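Local coordinates for protein structure-specific endonuclease subunit SLX1 (Candida glabrata, PDB 4XLG) that probably acts as the catalytic subunit of a structure-specific endonuclease that cuts branched DNA near junctions during DNA repair and recombination, at residues F10-K21 against G56-Y67; N233-F241 against V291-N299. The protein carries 1 engineered substitution. One frame throughout, in Å; residues are numbered along the deposited sequence.

Contact 1. Residues F10-K21 against G56-Y67; sequences FYGCYLLQSISK and GTRPWEMVAIVY
Strands 12-18 and 60-67 pair antiparallel in the GIY-YIG nuclease sheet, their axes 163° apart, with Cys13 facing Val66, Leu15 facing Ala64 and Gln17 facing Glu61 as hydrogen-bonded pairs. Leu15 N donates to Ala64 O at 3.0 Å, while Leu15 O takes the N-H of Val63 instead; Val63 and Ala64 thus both face Leu15, a classic beta bulge that shifts the register by one. At one end, the rings of Phe10 and Tyr67 are 22° from parallel but scarcely overlap, centroids 5.1 Å from each other, and Ile65 CD1 meets the Phe10 ring edge in plane. Gly12-Cys13-Tyr14 occupies the place of the GIY motif, and the strand's other edge bonds to strand 25-30, which carries the YIG residues. Met62 SD lies obliquely 5.5 Å from the Tyr14 ring centroid, a Met-aromatic contact; the Tyr14 hydroxyl bonds to His40 and Arg36. Leu16, its CG opposite the carbonyl carbon (chi1 -51°), lays CD1 over one face of Trp60. Ending strand 12-18, Ser18 OG donates in plane to a lone pair of Thr57 O (2.7 Å) and accepts from Lys21 N, an ST motif. A water bridges Gln17 OE1 and Glu61 OE1; Gln17 NE2 bonds Arg22 O, Glu61 OE2 Asn134 ND2.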
loop_
_atom_site.group_PDB
_atom_site.type_symbol
_atom_site.label_atom_id
_atom_site.label_comp_id
_atom_site.label_asym_id
_atom_site.label_seq_id
_atom_site.Cartn_x
_atom_site.Cartn_y
_atom_site.Cartn_z
ATOM N N PHE B 10 -2.970 9.010 0.634
ATOM C CA PHE B 10 -3.575 8.070 1.558
ATOM C C PHE B 10 -4.564 7.210 0.821
ATOM O O PHE B 10 -5.397 7.726 0.083
ATOM C CB PHE B 10 -4.311 8.826 2.709
ATOM C CG PHE B 10 -4.825 7.875 3.800
ATOM C CD1 PHE B 10 -6.054 7.211 3.679
ATOM C CD2 PHE B 10 -4.009 7.609 4.879
ATOM C CE1 PHE B 10 -6.491 6.266 4.688
ATOM C CE2 PHE B 10 -4.435 6.701 5.926
ATOM C CZ PHE B 10 -5.671 6.040 5.815
ATOM N N TYR B 11 -4.490 5.888 0.992
ATOM C CA TYR B 11 -5.573 5.073 0.440
ATOM C C TYR B 11 -5.627 3.885 1.393
ATOM O O TYR B 11 -4.592 3.220 1.615
ATOM C CB TYR B 11 -5.300 4.629 -1.037
ATOM C CG TYR B 11 -6.598 4.626 -1.842
ATOM C CD1 TYR B 11 -7.615 3.635 -1.580
ATOM C CD2 TYR B 11 -6.863 5.628 -2.752
ATOM C CE1 TYR B 11 -8.844 3.683 -2.285
ATOM C CE2 TYR B 11 -8.057 5.671 -3.457
ATOM C CZ TYR B 11 -9.037 4.706 -3.187
ATOM O OH TYR B 11 -10.218 4.790 -3.896
ATOM N N GLY B 12 -6.808 3.601 1.944
ATOM C CA GLY B 12 -6.841 2.581 2.977
ATOM C C GLY B 12 -8.063 1.693 2.783
ATOM O O GLY B 12 -9.079 2.107 2.215
ATOM N N CYS B 13 -7.926 0.459 3.255
ATOM C CA CYS B 13 -9.042 -0.501 3.319
ATOM C C CYS B 13 -9.442 -0.638 4.779
ATOM O O CYS B 13 -8.625 -1.053 5.591
ATOM C CB CYS B 13 -8.637 -1.890 2.825
ATOM S SG CYS B 13 -8.359 -2.025 1.067
ATOM N N TYR B 14 -10.704 -0.338 5.081
ATOM C CA TYR B 14 -11.162 -0.225 6.469
ATOM C C TYR B 14 -12.152 -1.290 6.818
ATOM O O TYR B 14 -12.864 -1.848 5.971
ATOM C CB TYR B 14 -11.796 1.161 6.745
ATOM C CG TYR B 14 -12.942 1.520 5.757
ATOM C CD1 TYR B 14 -14.276 1.150 6.022
ATOM C CD2 TYR B 14 -12.657 2.214 4.541
ATOM C CE1 TYR B 14 -15.307 1.480 5.133
ATOM C CE2 TYR B 14 -13.693 2.585 3.653
ATOM C CZ TYR B 14 -15.027 2.184 3.986
ATOM O OH TYR B 14 -16.021 2.498 3.118
ATOM N N LEU B 15 -12.172 -1.580 8.128
ATOM C CA LEU B 15 -13.186 -2.487 8.684
ATOM C C LEU B 15 -14.059 -1.694 9.669
ATOM O O LEU B 15 -13.522 -1.032 10.582
ATOM C CB LEU B 15 -12.493 -3.653 9.410
ATOM C CG LEU B 15 -13.438 -4.609 10.172
ATOM C CD1 LEU B 15 -14.395 -5.341 9.195
ATOM C CD2 LEU B 15 -12.613 -5.600 11.037
ATOM N N LEU B 16 -15.369 -1.724 9.439
ATOM C CA LEU B 16 -16.329 -1.072 10.348
ATOM C C LEU B 16 -17.004 -2.162 11.145
ATOM O O LEU B 16 -17.230 -3.248 10.642
ATOM C CB LEU B 16 -17.425 -0.303 9.591
ATOM C CG LEU B 16 -16.965 0.679 8.504
ATOM C CD1 LEU B 16 -18.286 1.351 7.901
ATOM C CD2 LEU B 16 -15.961 1.714 9.134
ATOM N N GLN B 17 -17.324 -1.837 12.388
ATOM C CA GLN B 17 -18.144 -2.693 13.221
ATOM C C GLN B 17 -19.269 -1.835 13.764
ATOM O O GLN B 17 -19.017 -0.805 14.360
ATOM C CB GLN B 17 -17.308 -3.268 14.364
ATOM C CG GLN B 17 -18.164 -4.231 15.291
ATOM C CD GLN B 17 -17.309 -4.841 16.419
ATOM O OE1 GLN B 17 -16.164 -4.417 16.659
ATOM N NE2 GLN B 17 -17.870 -5.812 17.103
ATOM N N SER B 18 -20.515 -2.255 13.561
ATOM C CA SER B 18 -21.632 -1.449 14.083
ATOM C C SER B 18 -21.513 -1.284 15.603
ATOM O O SER B 18 -21.214 -2.258 16.357
ATOM C CB SER B 18 -22.971 -2.123 13.700
ATOM O OG SER B 18 -24.050 -1.459 14.380
ATOM N N ILE B 19 -21.770 -0.071 16.102
ATOM C CA ILE B 19 -21.668 0.080 17.566
ATOM C C ILE B 19 -22.778 -0.644 18.303
ATOM O O ILE B 19 -22.531 -1.344 19.285
ATOM C CB ILE B 19 -21.618 1.610 17.919
ATOM C CG1 ILE B 19 -20.294 2.135 17.333
ATOM C CG2 ILE B 19 -21.677 1.862 19.452
ATOM C CD1 ILE B 19 -20.315 3.725 17.168
ATOM N N SER B 20 -23.991 -0.526 17.819
ATOM C CA SER B 20 -25.125 -1.196 18.477
ATOM C C SER B 20 -25.230 -2.668 18.042
ATOM O O SER B 20 -25.583 -3.522 18.863
ATOM C CB SER B 20 -26.434 -0.429 18.151
ATOM O OG SER B 20 -27.562 -0.996 18.805
ATOM N N LYS B 21 -25.022 -2.956 16.754
ATOM C CA LYS B 21 -25.274 -4.341 16.240
ATOM C C LYS B 21 -23.894 -4.963 16.083
ATOM O O LYS B 21 -23.287 -4.913 15.033
ATOM C CB LYS B 21 -26.037 -4.299 14.890
ATOM C CG LYS B 21 -27.454 -3.809 15.174
ATOM C CD LYS B 21 -28.429 -3.798 13.969
ATOM C CE LYS B 21 -28.995 -5.102 13.715
ATOM N NZ LYS B 21 -30.236 -4.981 12.855
ATOM N N GLY B 56 -30.629 0.960 13.652
ATOM C CA GLY B 56 -29.570 0.918 14.650
ATOM C C GLY B 56 -28.228 0.371 14.155
ATOM O O GLY B 56 -27.281 0.296 14.926
ATOM N N THR B 57 -28.112 -0.006 12.884
ATOM C CA THR B 57 -26.795 -0.398 12.369
ATOM C C THR B 57 -25.816 0.793 12.440
ATOM O O THR B 57 -24.695 0.681 12.956
ATOM C CB THR B 57 -26.878 -0.876 10.931
ATOM O OG1 THR B 57 -27.723 -2.035 10.903
ATOM C CG2 THR B 57 -25.529 -1.306 10.449
ATOM N N ARG B 58 -26.252 1.936 11.935
ATOM C CA ARG B 58 -25.520 3.193 12.223
ATOM C C ARG B 58 -25.757 3.683 13.665
ATOM O O ARG B 58 -26.857 3.555 14.223
ATOM C CB ARG B 58 -26.006 4.272 11.245
ATOM C CG ARG B 58 -25.746 3.917 9.794
ATOM C CD ARG B 58 -26.589 4.957 9.024
ATOM N NE ARG B 58 -26.406 4.841 7.604
ATOM C CZ ARG B 58 -27.111 4.032 6.814
ATOM N NH1 ARG B 58 -28.016 3.197 7.345
ATOM N NH2 ARG B 58 -26.904 4.066 5.501
ATOM N N PRO B 59 -24.738 4.296 14.276
ATOM C CA PRO B 59 -23.426 4.543 13.669
ATOM C C PRO B 59 -22.469 3.354 13.719
ATOM O O PRO B 59 -22.548 2.501 14.648
ATOM C CB PRO B 59 -22.827 5.685 14.560
ATOM C CG PRO B 59 -23.526 5.494 15.917
ATOM C CD PRO B 59 -24.928 4.954 15.601
ATOM N N TRP B 60 -21.540 3.376 12.792
ATOM C CA TRP B 60 -20.462 2.409 12.712
ATOM C C TRP B 60 -19.253 2.932 13.456
ATOM O O TRP B 60 -18.951 4.126 13.387
ATOM C CB TRP B 60 -20.052 2.219 11.238
ATOM C CG TRP B 60 -21.080 1.651 10.344
ATOM C CD1 TRP B 60 -21.940 2.358 9.516
ATOM C CD2 TRP B 60 -21.301 0.274 10.076
ATOM N NE1 TRP B 60 -22.691 1.473 8.768
ATOM C CE2 TRP B 60 -22.301 0.193 9.077
ATOM C CE3 TRP B 60 -20.738 -0.907 10.580
ATOM C CZ2 TRP B 60 -22.756 -1.031 8.560
ATOM C CZ3 TRP B 60 -21.184 -2.140 10.068
ATOM C CH2 TRP B 60 -22.183 -2.196 9.074
ATOM N N GLU B 61 -18.473 2.027 14.043
ATOM C CA GLU B 61 -17.121 2.360 14.538
ATOM C C GLU B 61 -16.087 1.878 13.510
ATOM O O GLU B 61 -16.174 0.735 13.067
ATOM C CB GLU B 61 -16.854 1.623 15.902
ATOM C CG GLU B 61 -15.432 1.884 16.456
ATOM C CD GLU B 61 -15.095 0.968 17.638
ATOM O OE1 GLU B 61 -15.856 0.011 17.918
ATOM O OE2 GLU B 61 -14.047 1.219 18.292
ATOM N N MET B 62 -15.156 2.744 13.078
ATOM C CA MET B 62 -14.079 2.223 12.224
ATOM C C MET B 62 -13.056 1.586 13.156
ATOM O O MET B 62 -12.379 2.283 13.885
ATOM C CB MET B 62 -13.459 3.352 11.373
ATOM C CG MET B 62 -12.359 2.775 10.409
ATOM S SD MET B 62 -11.713 4.084 9.324
ATOM C CE MET B 62 -13.148 4.384 8.293
ATOM N N VAL B 63 -12.921 0.255 13.131
ATOM C CA VAL B 63 -12.055 -0.340 14.131
ATOM C C VAL B 63 -10.617 -0.551 13.667
ATOM O O VAL B 63 -9.688 -0.665 14.499
ATOM C CB VAL B 63 -12.637 -1.714 14.638
ATOM C CG1 VAL B 63 -13.998 -1.447 15.382
ATOM C CG2 VAL B 63 -12.833 -2.772 13.513
ATOM N N ALA B 64 -10.428 -0.630 12.348
ATOM C CA ALA B 64 -9.077 -0.862 11.797
ATOM C C ALA B 64 -9.015 -0.331 10.385
ATOM O O ALA B 64 -10.033 -0.263 9.691
ATOM C CB ALA B 64 -8.702 -2.370 11.797
ATOM N N ILE B 65 -7.808 0.021 9.948
ATOM C CA ILE B 65 -7.659 0.373 8.540
ATOM C C ILE B 65 -6.235 -0.077 8.129
ATOM O O ILE B 65 -5.289 0.040 8.920
ATOM C CB ILE B 65 -7.907 1.891 8.277
ATOM C CG1 ILE B 65 -7.925 2.183 6.747
ATOM C CG2 ILE B 65 -6.862 2.806 9.032
ATOM C CD1 ILE B 65 -8.551 3.636 6.520
ATOM N N VAL B 66 -6.132 -0.625 6.929
ATOM C CA VAL B 66 -4.853 -1.018 6.337
ATOM C C VAL B 66 -4.572 0.051 5.310
ATOM O O VAL B 66 -5.423 0.290 4.440
ATOM C CB VAL B 66 -4.950 -2.386 5.659
ATOM C CG1 VAL B 66 -3.615 -2.789 4.898
ATOM C CG2 VAL B 66 -5.350 -3.489 6.718
ATOM N N TYR B 67 -3.417 0.711 5.398
ATOM C CA TYR B 67 -3.170 1.767 4.412
ATOM C C TYR B 67 -1.709 1.675 3.939
ATOM O O TYR B 67 -0.978 0.748 4.328
ATOM C CB TYR B 67 -3.517 3.161 4.998
ATOM C CG TYR B 67 -2.644 3.619 6.162
ATOM C CD1 TYR B 67 -2.873 3.160 7.468
ATOM C CD2 TYR B 67 -1.604 4.548 5.945
ATOM C CE1 TYR B 67 -2.086 3.592 8.529
ATOM C CE2 TYR B 67 -0.809 4.985 7.023
ATOM C CZ TYR B 67 -1.077 4.508 8.312
ATOM O OH TYR B 67 -0.283 4.936 9.352
HETATM O O HOH W 1 -15.293 -2.578 18.606
HETATM O O HOH W 2 -18.297 -1.134 17.447
HETATM O O HOH W 3 -24.883 1.481 15.997
#

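Contact 2. Residues N233-F241 against V291-N299; sequences NISENLFAF and VIYYSIKLN
Ser295, on helix 288-299, reaches over to strand 239-241 and donates its hydroxyl to the backbone carbonyl of Phe239, OG to O 2.7 Å. With OG turned opposite Ser295's own backbone N (chi1 -169°), the hydroxyl comes in 29° out of the carbonyl plane and also lies 3.5 Å from Leu238 CB. It is the one direct hydrogen bond between the two segments; two waters add further links. One accepts from Phe239 N and donates to Ser295 O, at 2.8 Å each, and the other runs from Phe241 N to Val291 O. Around this polar line the packing is largely apolar. Leu238 holds CG opposite its carbonyl carbon (chi1 -69°) and sends CD2 against the helix, 3.7 Å from Asn299 CB, the two side chains meeting at about a right angle. The Asn299 amide, the polar exception, meets the weakly bonded helix 234-237: ND2 comes 3.4 Å from Asn237 CB, and OD1 sits near Ile234 CD1, whose side chain crosses it at about a right angle. Leu298 and Phe241 approach from opposite directions, CD1 of the leucine 3.5 Å from CE1 of the ring, whose stacking partner is Tyr208. At the start of segment 291-299, Val291 CG1 touches Ala240 CB at 3.9 Å. The Phe239 side chain touches the Cys219, Cys222, His252, Cys255 zinc site. Strand 239-241 leads straight to Cys242, a ligand of the other zinc, and pairs with strand 250-252, which carries His252; the ligand pairs interleave along the chain as in the cross-brace of RING domains, against which the C-terminal helix packs.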
loop_
_atom_site.group_PDB
_atom_site.type_symbol
_atom_site.label_atom_id
_atom_site.label_comp_id
_atom_site.label_asym_id
_atom_site.label_seq_id
_atom_site.Cartn_x
_atom_site.Cartn_y
_atom_site.Cartn_z
ATOM N N ASN B 233 13.405 12.988 -19.730
ATOM C CA ASN B 233 14.105 11.776 -19.297
ATOM C C ASN B 233 13.752 11.366 -17.858
ATOM O O ASN B 233 14.389 11.800 -16.898
ATOM C CB ASN B 233 15.619 11.964 -19.423
ATOM N N ILE B 234 12.733 10.523 -17.725
ATOM C CA ILE B 234 12.287 10.002 -16.430
ATOM C C ILE B 234 13.426 9.412 -15.578
ATOM O O ILE B 234 13.484 9.642 -14.376
ATOM C CB ILE B 234 11.194 8.941 -16.643
ATOM C CG1 ILE B 234 9.820 9.617 -16.685
ATOM C CG2 ILE B 234 11.241 7.870 -15.556
ATOM C CD1 ILE B 234 9.221 9.913 -15.288
ATOM N N SER B 235 14.354 8.692 -16.202
ATOM C CA SER B 235 15.444 8.066 -15.449
ATOM C C SER B 235 16.340 9.119 -14.800
ATOM O O SER B 235 17.019 8.848 -13.806
ATOM C CB SER B 235 16.291 7.146 -16.345
ATOM O OG SER B 235 17.265 7.891 -17.071
ATOM N N GLU B 236 16.349 10.321 -15.358
ATOM C CA GLU B 236 17.218 11.348 -14.824
ATOM C C GLU B 236 16.539 12.207 -13.771
ATOM O O GLU B 236 17.210 12.971 -13.071
ATOM C CB GLU B 236 17.744 12.249 -15.958
ATOM N N ASN B 237 15.218 12.108 -13.655
ATOM C CA ASN B 237 14.506 13.038 -12.772
ATOM C C ASN B 237 13.762 12.391 -11.617
ATOM O O ASN B 237 13.071 13.071 -10.839
ATOM C CB ASN B 237 13.549 13.877 -13.606
ATOM C CG ASN B 237 14.294 14.840 -14.507
ATOM O OD1 ASN B 237 14.807 15.844 -14.035
ATOM N ND2 ASN B 237 14.399 14.514 -15.794
ATOM N N LEU B 238 13.871 11.069 -11.526
ATOM C CA LEU B 238 13.311 10.357 -10.384
ATOM C C LEU B 238 14.446 10.115 -9.388
ATOM O O LEU B 238 15.485 9.535 -9.742
ATOM C CB LEU B 238 12.671 9.034 -10.814
ATOM C CG LEU B 238 11.392 9.111 -11.640
ATOM C CD1 LEU B 238 10.837 7.672 -11.898
ATOM C CD2 LEU B 238 10.349 9.980 -10.881
ATOM N N PHE B 239 14.249 10.579 -8.156
ATOM C CA PHE B 239 15.272 10.492 -7.134
ATOM C C PHE B 239 14.806 9.597 -5.997
ATOM O O PHE B 239 13.608 9.362 -5.835
ATOM C CB PHE B 239 15.602 11.859 -6.590
ATOM C CG PHE B 239 16.012 12.828 -7.659
ATOM C CD1 PHE B 239 17.130 12.577 -8.443
ATOM C CD2 PHE B 239 15.257 13.955 -7.912
ATOM C CE1 PHE B 239 17.522 13.469 -9.461
ATOM C CE2 PHE B 239 15.643 14.866 -8.904
ATOM C CZ PHE B 239 16.768 14.616 -9.694
ATOM N N ALA B 240 15.769 9.124 -5.222
ATOM C CA ALA B 240 15.515 8.269 -4.072
ATOM C C ALA B 240 16.219 8.879 -2.874
ATOM O O ALA B 240 17.362 9.376 -2.994
ATOM C CB ALA B 240 16.016 6.833 -4.328
ATOM N N PHE B 241 15.530 8.875 -1.733
ATOM C CA PHE B 241 16.039 9.474 -0.502
ATOM C C PHE B 241 15.938 8.487 0.637
ATOM O O PHE B 241 15.048 7.639 0.644
ATOM C CB PHE B 241 15.243 10.731 -0.113
ATOM C CG PHE B 241 15.193 11.773 -1.183
ATOM C CD1 PHE B 241 14.279 11.674 -2.223
ATOM C CD2 PHE B 241 16.065 12.848 -1.146
ATOM C CE1 PHE B 241 14.231 12.644 -3.204
ATOM C CE2 PHE B 241 16.021 13.835 -2.119
ATOM C CZ PHE B 241 15.111 13.723 -3.152
ATOM N N VAL B 291 9.639 5.010 -0.892
ATOM C CA VAL B 291 10.653 5.583 -1.782
ATOM C C VAL B 291 10.011 6.038 -3.093
ATOM O O VAL B 291 10.250 7.166 -3.579
ATOM C CB VAL B 291 11.791 4.551 -2.062
ATOM C CG1 VAL B 291 12.787 5.120 -3.079
ATOM C CG2 VAL B 291 12.518 4.242 -0.754
ATOM N N ILE B 292 9.154 5.185 -3.657
ATOM C CA ILE B 292 8.477 5.531 -4.893
ATOM C C ILE B 292 7.482 6.664 -4.715
ATOM O O ILE B 292 7.330 7.550 -5.601
ATOM C CB ILE B 292 7.732 4.299 -5.451
ATOM C CG1 ILE B 292 8.759 3.156 -5.799
ATOM C CG2 ILE B 292 6.974 4.673 -6.724
ATOM C CD1 ILE B 292 9.930 3.594 -6.808
ATOM N N TYR B 293 6.780 6.639 -3.582
ATOM C CA TYR B 293 5.814 7.715 -3.296
ATOM C C TYR B 293 6.493 9.088 -3.428
ATOM O O TYR B 293 6.050 9.951 -4.184
ATOM C CB TYR B 293 5.200 7.591 -1.901
ATOM C CG TYR B 293 4.407 8.840 -1.524
ATOM C CD1 TYR B 293 3.100 9.033 -2.018
ATOM C CD2 TYR B 293 4.996 9.848 -0.741
ATOM C CE1 TYR B 293 2.381 10.240 -1.735
ATOM C CE2 TYR B 293 4.299 11.050 -0.441
ATOM C CZ TYR B 293 2.992 11.224 -0.948
ATOM O OH TYR B 293 2.316 12.342 -0.660
ATOM N N TYR B 294 7.610 9.260 -2.739
ATOM C CA TYR B 294 8.224 10.577 -2.777
ATOM C C TYR B 294 8.877 10.845 -4.143
ATOM O O TYR B 294 8.865 11.979 -4.636
ATOM C CB TYR B 294 9.254 10.702 -1.658
ATOM C CG TYR B 294 8.582 10.776 -0.300
ATOM C CD1 TYR B 294 7.877 11.928 0.081
ATOM C CD2 TYR B 294 8.626 9.694 0.576
ATOM C CE1 TYR B 294 7.221 12.001 1.323
ATOM C CE2 TYR B 294 7.994 9.754 1.827
ATOM C CZ TYR B 294 7.268 10.893 2.181
ATOM O OH TYR B 294 6.657 10.985 3.420
ATOM N N SER B 295 9.453 9.796 -4.723
ATOM C CA SER B 295 10.152 9.918 -5.985
ATOM C C SER B 295 9.240 10.477 -7.058
ATOM O O SER B 295 9.549 11.466 -7.732
ATOM C CB SER B 295 10.717 8.537 -6.430
ATOM O OG SER B 295 11.591 8.776 -7.524
ATOM N N ILE B 296 8.093 9.856 -7.213
ATOM C CA ILE B 296 7.173 10.271 -8.264
ATOM C C ILE B 296 6.511 11.595 -7.949
ATOM O O ILE B 296 6.412 12.466 -8.813
ATOM C CB ILE B 296 6.089 9.192 -8.484
ATOM C CG1 ILE B 296 6.732 7.918 -9.025
ATOM C CG2 ILE B 296 4.979 9.713 -9.399
ATOM C CD1 ILE B 296 5.689 6.819 -9.154
ATOM N N LYS B 297 6.134 11.812 -6.687
ATOM C CA LYS B 297 5.439 13.065 -6.386
ATOM C C LYS B 297 6.358 14.282 -6.516
ATOM O O LYS B 297 5.916 15.376 -6.904
ATOM C CB LYS B 297 4.845 13.004 -4.981
ATOM C CG LYS B 297 3.879 14.175 -4.741
ATOM C CD LYS B 297 3.000 13.806 -3.581
ATOM C CE LYS B 297 1.992 14.907 -3.319
ATOM N NZ LYS B 297 1.157 15.221 -4.507
ATOM N N LEU B 298 7.630 14.109 -6.169
ATOM C CA LEU B 298 8.558 15.228 -6.344
ATOM C C LEU B 298 8.681 15.577 -7.822
ATOM O O LEU B 298 8.770 16.738 -8.184
ATOM C CB LEU B 298 9.927 14.901 -5.749
ATOM C CG LEU B 298 9.906 14.895 -4.207
ATOM C CD1 LEU B 298 11.106 14.098 -3.670
ATOM C CD2 LEU B 298 9.865 16.304 -3.603
ATOM N N ASN B 299 8.709 14.560 -8.670
ATOM C CA ASN B 299 8.879 14.792 -10.102
ATOM C C ASN B 299 7.640 15.447 -10.686
ATOM O O ASN B 299 7.737 16.256 -11.586
ATOM C CB ASN B 299 9.182 13.463 -10.808
ATOM C CG ASN B 299 9.409 13.640 -12.311
ATOM O OD1 ASN B 299 8.710 13.047 -13.132
ATOM N ND2 ASN B 299 10.363 14.479 -12.664
HETATM O O HOH W 4 12.185 12.407 -7.754
HETATM O O HOH W 5 12.524 8.701 -2.258
#

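How the contacts relate
The two contacts come in series along the chain and lie on opposite sides of its centre, their centres about 34 Å apart. Contact 1 belongs to the GIY-YIG core sheet, 25-30, 12-18 and 60-67, which strands 129-132 and 160-168 extend; contact 2 belongs to the C-terminal RING-like zinc domain and the last helix of the modelled chain, 288-299. They do not touch, although their nearest atoms come within about 6 Å. What they share is the long helix 176-213: Ile19, Pro59, Glu61 and Tyr67 of contact 1 rest on one part of it, Phe239, Phe241 and Tyr294 of contact 2 on its later turns. This helix thus links nuclease and zinc domains, packing against both.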